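Local coordinates for protein sugar kinase, pfkB family (Thermotoga maritima, PDB 2AJR) that probably phosphorylates a sugar phosphate, perhaps fructose 1-phosphate, at the expense of ATP, as a member of the pfkB carbohydrate kinase family, at residues L64-V69 with M279-I284; R186-I191 with N199-D204; K229-E232 with V236-V239. All coordinates share one frame; numbering follows the deposited sequence.

Interaction 1: residues L64-V69 with M279-I284; sequences LGVPSV and MVYYFI
Tyr281 points its ring toward the residues that end helix 53-63, where Leu64 and Val66 meet the same ring carbon, CD1. Leu64 puts its CB 3.7 Å from Tyr281 CD1, while its CD1 methyl lies by the base of the ring, 4.0 Å from Tyr281 CG; the two side chains lie at a slant to one another. Val66 comes in differently: its CG2 stands near the ring plane, at the edge, 3.7 Å from Tyr281 CD1. With CG anti to the backbone N (chi1 175°), Tyr281 swings its ring out from the helix toward both neighbours. The turn itself ends helix 53-63 in a Schellman motif, where Gly65 takes the positive phi of 76° and is followed by strand 68-75 of the large Rossmann-like sheet characteristic of the ribokinase clan; helix 271-286, far along the chain, packs against this helix end. The other branch of Val66 serves a second partner, CG1 meeting Ile284 CD1 tip to tip at 3.5 Å, one helical turn beyond Tyr281. Val66 thus divides its methyls between two residues on the same side of the helix. Putting an alanine at Tyr281 would strip away the ring and would probably leave the Leu64 side chain and the CG2 methyl of Val66 without their shared partner, opening a gap between turn and helix. Leu315 of helix 315-319 touches both Leu64 and Tyr281, and Val14 of strand 14-18 touches both Val66 and Ile284.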
loop_
_atom_site.group_PDB
_atom_site.type_symbol
_atom_site.label_atom_id
_atom_site.label_comp_id
_atom_site.label_asym_id
_atom_site.label_seq_id
_atom_site.Cartn_x
_atom_site.Cartn_y
_atom_site.Cartn_z
ATOM N N LEU A 64 -2.994 -28.991 -2.543
ATOM C CA LEU A 64 -3.163 -30.379 -2.128
ATOM C C LEU A 64 -4.164 -31.126 -3.007
ATOM O O LEU A 64 -4.627 -32.212 -2.651
ATOM C CB LEU A 64 -3.617 -30.437 -0.668
ATOM C CG LEU A 64 -2.696 -29.753 0.333
ATOM C CD1 LEU A 64 -3.349 -29.650 1.729
ATOM C CD2 LEU A 64 -1.358 -30.469 0.376
ATOM N N GLY A 65 -4.516 -30.533 -4.141
ATOM C CA GLY A 65 -5.403 -31.172 -5.107
ATOM C C GLY A 65 -6.877 -31.184 -4.737
ATOM O O GLY A 65 -7.649 -31.839 -5.398
ATOM N N VAL A 66 -7.286 -30.455 -3.702
ATOM C CA VAL A 66 -8.701 -30.388 -3.336
ATOM C C VAL A 66 -9.322 -29.108 -3.916
ATOM O O VAL A 66 -8.830 -28.022 -3.653
ATOM C CB VAL A 66 -8.862 -30.419 -1.809
ATOM C CG1 VAL A 66 -10.333 -30.300 -1.404
ATOM C CG2 VAL A 66 -8.233 -31.697 -1.256
ATOM N N PRO A 67 -10.399 -29.240 -4.715
ATOM C CA PRO A 67 -11.053 -28.073 -5.295
ATOM C C PRO A 67 -11.924 -27.348 -4.292
ATOM O O PRO A 67 -12.342 -27.940 -3.284
ATOM C CB PRO A 67 -11.908 -28.660 -6.419
ATOM C CG PRO A 67 -12.126 -30.092 -6.061
ATOM C CD PRO A 67 -11.050 -30.505 -5.109
ATOM N N SER A 68 -12.166 -26.063 -4.538
ATOM C CA SER A 68 -13.071 -25.307 -3.692
ATOM C C SER A 68 -13.822 -24.272 -4.499
ATOM O O SER A 68 -13.364 -23.874 -5.559
ATOM C CB SER A 68 -12.312 -24.628 -2.530
ATOM O OG SER A 68 -11.154 -23.901 -2.960
ATOM N N VAL A 69 -14.983 -23.856 -3.994
ATOM C CA VAL A 69 -15.612 -22.603 -4.417
ATOM C C VAL A 69 -15.309 -21.524 -3.388
ATOM O O VAL A 69 -15.521 -21.727 -2.188
ATOM C CB VAL A 69 -17.131 -22.724 -4.540
ATOM C CG1 VAL A 69 -17.744 -21.358 -4.904
ATOM C CG2 VAL A 69 -17.484 -23.775 -5.581
HETATM N N MSE A 279 -6.545 -29.285 8.054
HETATM C CA MSE A 279 -7.662 -29.950 8.700
HETATM C C MSE A 279 -8.752 -30.295 7.703
HETATM O O MSE A 279 -9.275 -31.406 7.729
HETATM C CB MSE A 279 -8.240 -29.089 9.819
HETATM C CG MSE A 279 -7.327 -28.980 11.000
HETATM SE SE MSE A 279 -8.174 -28.146 12.555
HETATM C CE MSE A 279 -8.573 -29.751 13.631
ATOM N N VAL A 280 -9.093 -29.353 6.828
ATOM C CA VAL A 280 -10.117 -29.624 5.824
ATOM C C VAL A 280 -9.689 -30.824 4.976
ATOM O O VAL A 280 -10.450 -31.778 4.828
ATOM C CB VAL A 280 -10.438 -28.395 4.932
ATOM C CG1 VAL A 280 -11.545 -28.741 3.937
ATOM C CG2 VAL A 280 -10.869 -27.233 5.790
ATOM N N TYR A 281 -8.457 -30.796 4.474
ATOM C CA TYR A 281 -7.897 -31.904 3.689
ATOM C C TYR A 281 -7.961 -33.245 4.426
ATOM O O TYR A 281 -8.292 -34.265 3.821
ATOM C CB TYR A 281 -6.445 -31.608 3.303
ATOM C CG TYR A 281 -5.728 -32.733 2.584
ATOM C CD1 TYR A 281 -5.783 -32.844 1.203
ATOM C CD2 TYR A 281 -4.974 -33.676 3.283
ATOM C CE1 TYR A 281 -5.125 -33.871 0.524
ATOM C CE2 TYR A 281 -4.302 -34.710 2.606
ATOM C CZ TYR A 281 -4.388 -34.795 1.230
ATOM O OH TYR A 281 -3.747 -35.792 0.546
ATOM N N TYR A 282 -7.626 -33.248 5.708
ATOM C CA TYR A 282 -7.589 -34.494 6.463
ATOM C C TYR A 282 -8.989 -35.048 6.601
ATOM O O TYR A 282 -9.207 -36.251 6.451
ATOM C CB TYR A 282 -6.990 -34.304 7.867
ATOM C CG TYR A 282 -6.719 -35.624 8.573
ATOM C CD1 TYR A 282 -7.743 -36.352 9.178
ATOM C CD2 TYR A 282 -5.435 -36.155 8.611
ATOM C CE1 TYR A 282 -7.485 -37.582 9.803
ATOM C CE2 TYR A 282 -5.166 -37.376 9.235
ATOM C CZ TYR A 282 -6.185 -38.084 9.826
ATOM O OH TYR A 282 -5.877 -39.280 10.440
ATOM N N PHE A 283 -9.925 -34.165 6.930
ATOM C CA PHE A 283 -11.329 -34.530 7.028
ATOM C C PHE A 283 -11.791 -35.167 5.718
ATOM O O PHE A 283 -12.269 -36.305 5.716
ATOM C CB PHE A 283 -12.174 -33.301 7.361
ATOM C CG PHE A 283 -13.644 -33.575 7.416
ATOM C CD1 PHE A 283 -14.166 -34.405 8.381
ATOM C CD2 PHE A 283 -14.505 -32.990 6.508
ATOM C CE1 PHE A 283 -15.514 -34.655 8.439
ATOM C CE2 PHE A 283 -15.853 -33.239 6.564
ATOM C CZ PHE A 283 -16.358 -34.072 7.532
ATOM N N ILE A 284 -11.611 -34.456 4.605
ATOM C CA ILE A 284 -12.004 -34.987 3.300
ATOM C C ILE A 284 -11.359 -36.342 2.992
ATOM O O ILE A 284 -12.052 -37.270 2.578
ATOM C CB ILE A 284 -11.652 -34.030 2.159
ATOM C CG1 ILE A 284 -12.539 -32.779 2.203
ATOM C CG2 ILE A 284 -11.801 -34.742 0.819
ATOM C CD1 ILE A 284 -12.369 -31.906 0.994
#

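Interaction 2: residues R186-I191 with N199-D204; sequences RLLERI and NVVKPD
Leu188 rests its CD1 methyl on both Val201 and Pro203, through apolar contacts alone. That methyl does most of the work: it sits 3.6 Å from Pro203 CB and 3.7 Å from Pro203 CA, with Pro203 CG a little farther at 3.9 Å, so it rests against the pyrrolidine ring at the CB side. The leucine side chain and the proline cross at about a right angle. Toward Val201 both branches take part, since Val201 CG2 lies 3.8 Å from Leu188 CD1 and 4.0 Å from Leu188 CD2, in a slanting approach. The torsion of Val201 accounts for this choice of methyl: CG2 stands anti to the backbone N (chi1 62° for CG1), which turns it toward the helix.

Hydrogen bonding belongs to the surrounding framework. Strand 200-201 is held in the sheet on one flank by backbone bonds of Val200 to Val179 and Val181, and on the other by those of Val201 to Val236 and Val238.

The geometry is that of a beta-alpha-beta unit, strand 178-182, helix 185-193 and strand 200-201, in which the helix packs on one face of the parallel sheet. Leu188 also touches Val181 in the first strand of that unit, while Leu230 of helix 220-233 covers Val201 and Pro203 as well. With all three touching residues buried and only carbon atoms meeting, the contact depends on shape and the exclusion of water, and neither segment gives the other a polar group that would fix its direction.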
loop_
_atom_site.group_PDB
_atom_site.type_symbol
_atom_site.label_atom_id
_atom_site.label_comp_id
_atom_site.label_asym_id
_atom_site.label_seq_id
_atom_site.Cartn_x
_atom_site.Cartn_y
_atom_site.Cartn_z
ATOM N N ARG A 186 -15.200 -11.870 19.347
ATOM C CA ARG A 186 -16.406 -11.061 19.229
ATOM C C ARG A 186 -17.351 -11.685 18.225
ATOM O O ARG A 186 -18.522 -11.887 18.508
ATOM C CB ARG A 186 -16.047 -9.637 18.807
ATOM C CG ARG A 186 -17.093 -8.620 19.208
ATOM C CD ARG A 186 -16.469 -7.294 19.661
ATOM N NE ARG A 186 -17.460 -6.214 19.651
ATOM C CZ ARG A 186 -17.902 -5.595 18.550
ATOM N NH1 ARG A 186 -17.449 -5.933 17.337
ATOM N NH2 ARG A 186 -18.810 -4.628 18.660
ATOM N N LEU A 187 -16.838 -12.032 17.055
ATOM C CA LEU A 187 -17.667 -12.717 16.079
ATOM C C LEU A 187 -18.077 -14.133 16.548
ATOM O O LEU A 187 -19.217 -14.538 16.319
ATOM C CB LEU A 187 -16.991 -12.732 14.695
ATOM C CG LEU A 187 -16.572 -11.355 14.139
ATOM C CD1 LEU A 187 -16.043 -11.440 12.702
ATOM C CD2 LEU A 187 -17.697 -10.340 14.201
ATOM N N LEU A 188 -17.192 -14.867 17.223
ATOM C CA LEU A 188 -17.538 -16.229 17.667
ATOM C C LEU A 188 -18.613 -16.241 18.753
ATOM O O LEU A 188 -19.454 -17.130 18.798
ATOM C CB LEU A 188 -16.307 -16.986 18.190
ATOM C CG LEU A 188 -15.308 -17.495 17.157
ATOM C CD1 LEU A 188 -14.190 -18.255 17.841
ATOM C CD2 LEU A 188 -16.030 -18.383 16.128
ATOM N N GLU A 189 -18.540 -15.272 19.654
ATOM C CA GLU A 189 -19.598 -15.015 20.646
ATOM C C GLU A 189 -20.986 -14.998 19.969
ATOM O O GLU A 189 -21.977 -15.543 20.450
ATOM C CB GLU A 189 -19.332 -13.643 21.294
ATOM C CG GLU A 189 -19.505 -13.594 22.797
ATOM C CD GLU A 189 -18.190 -13.651 23.555
ATOM O OE1 GLU A 189 -17.297 -12.816 23.270
ATOM O OE2 GLU A 189 -18.066 -14.512 24.453
ATOM N N ARG A 190 -21.023 -14.363 18.812
ATOM C CA ARG A 190 -22.253 -14.156 18.071
ATOM C C ARG A 190 -22.732 -15.487 17.470
ATOM O O ARG A 190 -23.929 -15.780 17.459
ATOM C CB ARG A 190 -21.953 -13.105 17.011
ATOM C CG ARG A 190 -22.923 -12.006 16.820
ATOM C CD ARG A 190 -23.639 -11.480 18.056
ATOM N NE ARG A 190 -25.025 -11.273 17.631
ATOM C CZ ARG A 190 -25.438 -10.271 16.855
ATOM N NH1 ARG A 190 -24.597 -9.319 16.464
ATOM N NH2 ARG A 190 -26.715 -10.198 16.493
ATOM N N ILE A 191 -21.774 -16.310 17.033
ATOM C CA ILE A 191 -22.043 -17.675 16.558
ATOM C C ILE A 191 -22.510 -18.607 17.682
ATOM O O ILE A 191 -23.473 -19.353 17.519
ATOM C CB ILE A 191 -20.782 -18.297 15.900
ATOM C CG1 ILE A 191 -20.513 -17.634 14.544
ATOM C CG2 ILE A 191 -20.917 -19.825 15.759
ATOM C CD1 ILE A 191 -19.120 -17.928 13.967
ATOM N N ASN A 199 -18.689 -27.359 13.616
ATOM C CA ASN A 199 -18.119 -28.660 13.924
ATOM C C ASN A 199 -16.681 -28.545 14.450
ATOM O O ASN A 199 -16.305 -29.244 15.405
ATOM C CB ASN A 199 -18.156 -29.536 12.687
ATOM C CG ASN A 199 -19.557 -29.794 12.230
ATOM O OD1 ASN A 199 -20.108 -29.057 11.400
ATOM N ND2 ASN A 199 -20.175 -30.811 12.813
ATOM N N VAL A 200 -15.905 -27.670 13.804
ATOM C CA VAL A 200 -14.514 -27.387 14.146
ATOM C C VAL A 200 -14.341 -25.877 14.314
ATOM O O VAL A 200 -14.621 -25.116 13.398
ATOM C CB VAL A 200 -13.548 -27.829 13.026
ATOM C CG1 VAL A 200 -12.107 -27.509 13.424
ATOM C CG2 VAL A 200 -13.721 -29.306 12.710
ATOM N N VAL A 201 -13.901 -25.451 15.486
ATOM C CA VAL A 201 -13.679 -24.033 15.754
ATOM C C VAL A 201 -12.202 -23.807 16.074
ATOM O O VAL A 201 -11.575 -24.589 16.797
ATOM C CB VAL A 201 -14.593 -23.494 16.899
ATOM C CG1 VAL A 201 -14.314 -24.207 18.262
ATOM C CG2 VAL A 201 -14.437 -21.995 17.032
ATOM N N LYS A 202 -11.637 -22.760 15.494
ATOM C CA LYS A 202 -10.267 -22.353 15.794
ATOM C C LYS A 202 -10.288 -20.842 15.986
ATOM O O LYS A 202 -10.231 -20.091 15.034
ATOM C CB LYS A 202 -9.307 -22.782 14.675
ATOM C CG LYS A 202 -7.915 -22.230 14.823
ATOM C CD LYS A 202 -6.862 -23.154 14.279
ATOM C CE LYS A 202 -5.537 -22.406 14.096
ATOM N NZ LYS A 202 -5.007 -21.941 15.390
ATOM N N PRO A 203 -10.431 -20.394 17.226
ATOM C CA PRO A 203 -10.557 -18.970 17.428
ATOM C C PRO A 203 -9.279 -18.234 17.064
ATOM O O PRO A 203 -8.184 -18.757 17.265
ATOM C CB PRO A 203 -10.829 -18.839 18.925
ATOM C CG PRO A 203 -11.147 -20.182 19.392
ATOM C CD PRO A 203 -10.485 -21.133 18.495
ATOM N N ASP A 204 -9.450 -17.040 16.514
ATOM C CA ASP A 204 -8.358 -16.162 16.194
ATOM C C ASP A 204 -8.152 -15.244 17.383
ATOM O O ASP A 204 -8.947 -14.350 17.621
ATOM C CB ASP A 204 -8.695 -15.340 14.960
ATOM C CG ASP A 204 -7.605 -14.349 14.604
ATOM O OD1 ASP A 204 -6.485 -14.416 15.189
ATOM O OD2 ASP A 204 -7.876 -13.514 13.717
#

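Interaction 3: residues K229-E232 with V236-V239; sequences KLAE and VSVV
Leu230 and Ser237 meet through their first side-chain carbons, CB to CB at 3.7 Å, and helix and strand backbones run close here as well: the nearest CA atoms, those of Ala231 and Val236, are 5.5 Å apart. Farther out, Leu230 CD1 extends along the strand, passing Ser237 CB at 4.2 Å and reaching Val239 CG2 at the same distance. Ala231 adds a looser touch, its CB 4.1 Å from Ser237 OG. The residues facing the helix, Ser237 and Val239, alternate with Val236 and Val238, whose CB atoms point away, as expected for an extended strand.

The next shell fixes the serine hydroxyl. Ser237 OG lies between the backbone N and the carbonyl carbon (chi1 61°), which turns it back to the helix, where it hydrogen-bonds to the carbonyl O of Ala227. This buried oxygen is therefore satisfied by the helix backbone, a polar tie between strand and helix beside the carbon contacts.

Beyond these pairs, Leu230 also rests on Leu213, and Ala231 and Ser237 both touch Ala249 of strand 245-249. Helix 220-233 thus covers strand 236-241 in the beta-alpha-beta unit that starts with strand 200-201, while on the other face of the strand Val238 packs against Tyr275 and Met279 of helix 271-286.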
loop_
_atom_site.group_PDB
_atom_site.type_symbol
_atom_site.label_atom_id
_atom_site.label_comp_id
_atom_site.label_asym_id
_atom_site.label_seq_id
_atom_site.Cartn_x
_atom_site.Cartn_y
_atom_site.Cartn_z
ATOM N N LYS A 229 -15.230 -25.360 26.856
ATOM C CA LYS A 229 -16.528 -24.693 26.609
ATOM C C LYS A 229 -16.947 -24.754 25.143
ATOM O O LYS A 229 -18.109 -25.008 24.819
ATOM C CB LYS A 229 -16.478 -23.216 27.018
ATOM C CG LYS A 229 -16.277 -22.965 28.487
ATOM C CD LYS A 229 -16.994 -21.705 28.946
ATOM C CE LYS A 229 -17.053 -21.602 30.475
ATOM N NZ LYS A 229 -18.298 -20.910 30.896
ATOM N N LEU A 230 -15.994 -24.485 24.260
ATOM C CA LEU A 230 -16.239 -24.580 22.832
ATOM C C LEU A 230 -16.506 -26.016 22.430
ATOM O O LEU A 230 -17.286 -26.263 21.535
ATOM C CB LEU A 230 -15.047 -24.046 22.046
ATOM C CG LEU A 230 -14.743 -22.557 22.216
ATOM C CD1 LEU A 230 -13.366 -22.252 21.654
ATOM C CD2 LEU A 230 -15.821 -21.675 21.548
ATOM N N ALA A 231 -15.857 -26.962 23.098
ATOM C CA ALA A 231 -16.002 -28.381 22.787
ATOM C C ALA A 231 -17.309 -28.972 23.318
ATOM O O ALA A 231 -17.674 -30.100 22.956
ATOM C CB ALA A 231 -14.822 -29.142 23.338
ATOM N N GLU A 232 -18.001 -28.233 24.186
ATOM C CA GLU A 232 -19.352 -28.621 24.601
ATOM C C GLU A 232 -20.338 -28.576 23.420
ATOM O O GLU A 232 -21.191 -29.449 23.272
ATOM C CB GLU A 232 -19.862 -27.721 25.728
ATOM C CG GLU A 232 -19.283 -28.062 27.106
ATOM C CD GLU A 232 -19.456 -26.941 28.144
ATOM O OE1 GLU A 232 -20.240 -25.989 27.902
ATOM O OE2 GLU A 232 -18.798 -27.012 29.210
ATOM N N VAL A 236 -14.831 -30.264 17.877
ATOM C CA VAL A 236 -13.421 -30.024 18.167
ATOM C C VAL A 236 -13.110 -28.537 18.192
ATOM O O VAL A 236 -13.602 -27.773 17.360
ATOM C CB VAL A 236 -12.496 -30.787 17.182
ATOM C CG1 VAL A 236 -12.629 -30.236 15.787
ATOM C CG2 VAL A 236 -11.040 -30.770 17.670
ATOM N N SER A 237 -12.319 -28.138 19.184
ATOM C CA SER A 237 -11.836 -26.780 19.296
ATOM C C SER A 237 -10.319 -26.808 19.263
ATOM O O SER A 237 -9.711 -27.693 19.846
ATOM C CB SER A 237 -12.340 -26.140 20.587
ATOM O OG SER A 237 -11.888 -26.828 21.732
ATOM N N VAL A 238 -9.718 -25.862 18.546
ATOM C CA VAL A 238 -8.269 -25.726 18.484
ATOM C C VAL A 238 -7.942 -24.312 18.918
ATOM O O VAL A 238 -8.318 -23.354 18.250
ATOM C CB VAL A 238 -7.715 -25.952 17.082
ATOM C CG1 VAL A 238 -6.173 -25.862 17.117
ATOM C CG2 VAL A 238 -8.167 -27.289 16.527
ATOM N N VAL A 239 -7.256 -24.196 20.055
ATOM C CA VAL A 239 -7.004 -22.910 20.696
ATOM C C VAL A 239 -5.516 -22.664 20.842
ATOM O O VAL A 239 -4.787 -23.502 21.348
ATOM C CB VAL A 239 -7.679 -22.842 22.080
ATOM C CG1 VAL A 239 -7.326 -21.562 22.775
ATOM C CG2 VAL A 239 -9.201 -22.991 21.934
#

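How the interactions relate
From the N terminus, residues 64-69 come first, between helix 53-63 and strand 68-75; their partner 279-284 comes only 210 residues later, so interaction 1 closes a very long loop. Interactions 2 and 3 both fall within it, in series and without crossing: interaction 2 closes a short connection from helix 185-193 to strand 200-201, then interaction 3 closes another from helix 220-233 to strand 236-241. Those two strands are neighbours in the large sheet. The selenomethionine Met279 packs its SE 4.1 Å from Val200 CG1 and also meets Val238, so helix 271-286, which carries one side of interaction 1, also packs on the strands used by interactions 2 and 3.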